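PDB 6A7T: N-acetylglucosamine-specific lectin from Saxidomus purpuratus, which binds N-acetylglucosamine as a C-type lectin whose carbohydrate recognition does not depend on calcium. Local coordinates for residues A[52-55]-A[56-59]; A[64-67]-A[68-72]. One frame throughout, in Å; residues are numbered along the deposited sequence.

Contact 1 of 2, residues A[52-55]-A[56-59]; sequences KTFC and ESQN
Gln-58 lays its CG over one face of the Phe-54 ring, 4.0 Å from CG to the ring centroid and offset toward the rim. This is a CH-pi contact. The Gln-58 chain bends at chi2 (-58°), and its amide plane ends only 10° from the ring plane. Arg-46 adds a cation-pi contact to the same ring. The backbone O of Phe-54 takes two donors. Ser-57 OG donates to Phe-54 O at 2.7 Å, in the carbonyl plane and on a lone pair. Gln-58 N gives that oxygen a second, weak bond.

The contact is the C-terminal end of helix 48-57 in the C-type lectin domain. Glu-56 N to Lys-52 O and Ser-57 N to Thr-53 O are regular helical bonds. The turn then tightens: Gln-58 N bonds Cys-55 O at 3.0 Å, spanning three residues instead of four.

The packed side is that of buried Cys-55, which forms a disulfide with Cys-152 and touches Leu-62. Thr-53, Glu-56 and Ser-57 lie on the exposed side. There Lys-52 NZ meets Glu-56 OE2 in a salt bridge of 3.0 Å, nearly along the C-O axis. Lys-52, one turn earlier, runs straight to CE and then bends at chi4 (-73°), which brings NZ to Glu-56.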
loop_
_atom_site.group_PDB
_atom_site.type_symbol
_atom_site.label_atom_id
_atom_site.label_comp_id
_atom_site.label_asym_id
_atom_site.label_seq_id
_atom_site.Cartn_x
_atom_site.Cartn_y
_atom_site.Cartn_z
ATOM N N LYS A 52 6.913 -7.607 20.349
ATOM C CA LYS A 52 5.588 -6.985 20.290
ATOM C C LYS A 52 5.623 -5.590 20.937
ATOM O O LYS A 52 5.143 -4.612 20.351
ATOM C CB LYS A 52 4.572 -7.891 20.962
ATOM C CG LYS A 52 3.118 -7.441 20.934
ATOM C CD LYS A 52 2.240 -8.467 21.572
ATOM C CE LYS A 52 0.795 -8.141 21.391
ATOM N NZ LYS A 52 0.434 -7.014 22.265
ATOM N N THR A 53 6.205 -5.519 22.129
ATOM C CA THR A 53 6.405 -4.280 22.867
ATOM C C THR A 53 7.203 -3.269 22.050
ATOM O O THR A 53 6.877 -2.054 21.990
ATOM C CB THR A 53 7.088 -4.576 24.211
ATOM O OG1 THR A 53 6.125 -5.357 24.910
ATOM C CG2 THR A 53 7.377 -3.305 24.980
ATOM N N PHE A 54 8.256 -3.742 21.414
ATOM C CA PHE A 54 9.128 -2.886 20.671
ATOM C C PHE A 54 8.383 -2.277 19.493
ATOM O O PHE A 54 8.449 -1.074 19.303
ATOM C CB PHE A 54 10.361 -3.622 20.164
ATOM C CG PHE A 54 11.149 -2.793 19.198
ATOM C CD1 PHE A 54 11.808 -1.652 19.639
ATOM C CD2 PHE A 54 11.169 -3.099 17.851
ATOM C CE1 PHE A 54 12.500 -0.855 18.738
ATOM C CE2 PHE A 54 11.858 -2.287 16.952
ATOM C CZ PHE A 54 12.548 -1.189 17.401
ATOM N N CYS A 55 7.646 -3.089 18.737
ATOM C CA CYS A 55 6.905 -2.521 17.622
ATOM C C CYS A 55 5.918 -1.460 18.134
ATOM O O CYS A 55 5.775 -0.436 17.498
ATOM C CB CYS A 55 6.220 -3.606 16.806
ATOM S SG CYS A 55 7.377 -4.660 15.925
ATOM N N GLU A 56 5.223 -1.717 19.270
ATOM C CA GLU A 56 4.303 -0.746 19.879
ATOM C C GLU A 56 5.030 0.567 20.168
ATOM O O GLU A 56 4.463 1.666 19.911
ATOM C CB GLU A 56 3.695 -1.331 21.147
ATOM C CG GLU A 56 2.684 -2.443 20.860
ATOM C CD GLU A 56 2.286 -3.319 22.054
ATOM O OE1 GLU A 56 2.736 -3.046 23.200
ATOM O OE2 GLU A 56 1.536 -4.258 21.843
ATOM N N SER A 57 6.261 0.475 20.691
ATOM C CA SER A 57 7.079 1.647 21.045
ATOM C C SER A 57 7.362 2.487 19.788
ATOM O O SER A 57 7.603 3.714 19.940
ATOM C CB SER A 57 8.350 1.234 21.727
ATOM O OG SER A 57 9.371 0.904 20.814
ATOM N N GLN A 58 7.283 1.883 18.583
ATOM C CA GLN A 58 7.567 2.548 17.273
ATOM C C GLN A 58 6.292 3.037 16.606
ATOM O O GLN A 58 6.299 3.304 15.376
ATOM C CB GLN A 58 8.398 1.652 16.348
ATOM C CG GLN A 58 9.710 1.179 17.010
ATOM C CD GLN A 58 10.571 2.343 17.445
ATOM O OE1 GLN A 58 10.754 2.620 18.647
ATOM N NE2 GLN A 58 11.015 3.100 16.454
ATOM N N ASN A 59 5.194 3.163 17.349
ATOM C CA ASN A 59 3.918 3.532 16.756
ATOM C C ASN A 59 3.537 2.569 15.629
ATOM O O ASN A 59 2.985 2.936 14.578
ATOM C CB ASN A 59 3.979 4.964 16.195
ATOM C CG ASN A 59 2.614 5.536 15.892
ATOM O OD1 ASN A 59 1.736 5.492 16.749
ATOM N ND2 ASN A 59 2.438 6.073 14.685
#

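Contact 2 of 2, residues A[64-67]-A[68-72]; sequences TVES and SEEDD. With CA (calcium ion), chain C.
A calcium site of this C-type lectin domain is built where the loop 64-67 runs into helix 68-78. Glu-70 grips the ion from the helix with both carboxylate oxygens, OE1 at 2.4 Å and OE2 at 2.6 Å from the calcium. Thr-64 gives its backbone O and Glu-66 its OE1, the latter 2.3 Å from the calcium. Two waters and Glu-153 help to complete the shell. The two glutamate carboxylates cross with their planes 26° apart. Their near oxygens, Glu-66 OE1 and Glu-70 OE2, come within 3.0 Å, and the shared cation probably offsets their like charge.

Further hydrogen bonds position the ligands. Thr-64 OG1 donates to Glu-66 OE2 at 2.7 Å, on the syn side, tilted out of the carboxylate plane. Glu-66 N donates to Glu-70 OE2 from the anti side, well out of the plane. A water bridges Ser-67 OG to the same oxygen, donating to Glu-70 OE2. Second-shell Tyr-39 hydrogen-bonds Glu-70 OE1. The Glu-70 chain is extended, with chi1 at -174°, which carries its carboxylate from the helix to the ion. Ser-67 OG accepts from Glu-70 N at 3.2 Å, and Ser-67 O from Asp-71 N. Ser-67 is thus the N-cap of a helix start that also supplies a calcium ligand.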
loop_
_atom_site.group_PDB
_atom_site.type_symbol
_atom_site.label_atom_id
_atom_site.label_comp_id
_atom_site.label_asym_id
_atom_site.label_seq_id
_atom_site.Cartn_x
_atom_site.Cartn_y
_atom_site.Cartn_z
ATOM N N THR A 64 1.245 -8.149 10.412
ATOM C CA THR A 64 0.157 -9.109 10.171
ATOM C C THR A 64 0.056 -9.270 8.651
ATOM O O THR A 64 0.289 -8.333 7.955
ATOM C CB THR A 64 -1.128 -8.600 10.812
ATOM O OG1 THR A 64 -1.409 -7.355 10.192
ATOM C CG2 THR A 64 -0.942 -8.441 12.300
ATOM N N VAL A 65 -0.162 -10.521 8.191
ATOM C CA VAL A 65 0.031 -10.865 6.757
ATOM C C VAL A 65 -1.304 -11.347 6.190
ATOM O O VAL A 65 -1.636 -12.528 6.318
ATOM C CB VAL A 65 1.153 -11.888 6.551
ATOM C CG1 VAL A 65 1.453 -12.066 5.054
ATOM C CG2 VAL A 65 2.414 -11.505 7.320
ATOM N N GLU A 66 -2.023 -10.377 5.663
ATOM C CA GLU A 66 -3.421 -10.550 5.225
ATOM C C GLU A 66 -3.519 -11.129 3.813
ATOM O O GLU A 66 -4.597 -11.661 3.469
ATOM C CB GLU A 66 -4.141 -9.214 5.247
ATOM C CG GLU A 66 -4.482 -8.777 6.674
ATOM C CD GLU A 66 -3.415 -7.956 7.401
ATOM O OE1 GLU A 66 -2.438 -7.467 6.755
ATOM O OE2 GLU A 66 -3.565 -7.837 8.631
ATOM N N SER A 67 -2.462 -10.972 3.004
ATOM C CA SER A 67 -2.564 -11.261 1.563
ATOM C C SER A 67 -1.291 -11.958 1.091
ATOM O O SER A 67 -0.227 -11.784 1.710
ATOM C CB SER A 67 -2.848 -10.009 0.771
ATOM O OG SER A 67 -1.733 -9.110 0.725
ATOM N N SER A 68 -1.411 -12.767 0.029
ATOM C CA SER A 68 -0.208 -13.378 -0.634
ATOM C C SER A 68 0.744 -12.297 -1.176
ATOM O O SER A 68 1.991 -12.497 -1.152
ATOM C CB SER A 68 -0.638 -14.306 -1.759
ATOM O OG SER A 68 -1.185 -13.490 -2.796
ATOM N N GLU A 69 0.207 -11.165 -1.649
ATOM C CA GLU A 69 0.988 -10.027 -2.144
ATOM C C GLU A 69 1.934 -9.534 -1.019
ATOM O O GLU A 69 3.144 -9.230 -1.244
ATOM C CB GLU A 69 0.120 -8.856 -2.600
ATOM C CG GLU A 69 -0.738 -9.124 -3.814
ATOM C CD GLU A 69 -2.113 -9.744 -3.564
ATOM O OE1 GLU A 69 -2.348 -10.346 -2.495
ATOM O OE2 GLU A 69 -2.935 -9.684 -4.493
ATOM N N GLU A 70 1.382 -9.463 0.196
ATOM C CA GLU A 70 2.194 -8.935 1.332
ATOM C C GLU A 70 3.225 -9.974 1.729
ATOM O O GLU A 70 4.379 -9.642 2.090
ATOM C CB GLU A 70 1.283 -8.547 2.506
ATOM C CG GLU A 70 2.023 -7.848 3.671
ATOM C CD GLU A 70 1.107 -7.453 4.821
ATOM O OE1 GLU A 70 1.533 -6.639 5.631
ATOM O OE2 GLU A 70 -0.077 -7.910 4.899
ATOM N N ASP A 71 2.806 -11.236 1.695
ATOM C CA ASP A 71 3.670 -12.359 1.999
ATOM C C ASP A 71 4.883 -12.313 1.066
ATOM O O ASP A 71 6.023 -12.464 1.513
ATOM C CB ASP A 71 2.903 -13.664 1.878
ATOM C CG ASP A 71 3.703 -14.900 2.198
ATOM O OD1 ASP A 71 4.112 -15.068 3.336
ATOM O OD2 ASP A 71 3.877 -15.737 1.234
ATOM N N ASP A 72 4.625 -12.065 -0.213
ATOM C CA ASP A 72 5.693 -12.044 -1.210
ATOM C C ASP A 72 6.666 -10.900 -0.915
ATOM O O ASP A 72 7.903 -11.073 -0.987
ATOM C CB ASP A 72 5.114 -12.011 -2.642
ATOM C CG ASP A 72 4.435 -13.308 -3.121
ATOM O OD1 ASP A 72 4.607 -14.374 -2.481
ATOM O OD2 ASP A 72 3.680 -13.251 -4.161
HETATM CA CA CA C . -0.449 -6.289 6.961
HETATM O O HOH W 1 -2.005 -7.412 2.874
HETATM O O HOH W 2 -1.570 -5.015 5.160
HETATM O O HOH W 3 -2.042 -4.945 8.318
#

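Overall arrangement
Both contacts are local ones within the C-type lectin domain, but they sit at different helix ends. Contact 1 closes helix 48-57 and lies mostly at the surface. Contact 2 opens helix 68-78 and is partly buried. Their centres are about 20 Å apart, and they do not touch. Strand 61-62 lies between them along the chain. Contact 1 relies on a ring face, a salt bridge and backbone turns, while contact 2 gathers carboxylate oxygens, a backbone carbonyl and waters around a metal. Strand 148-154 links the two places: Cys-152 is tied to the first helix by the disulfide, and the next residue, Glu-153, binds the calcium of contact 2.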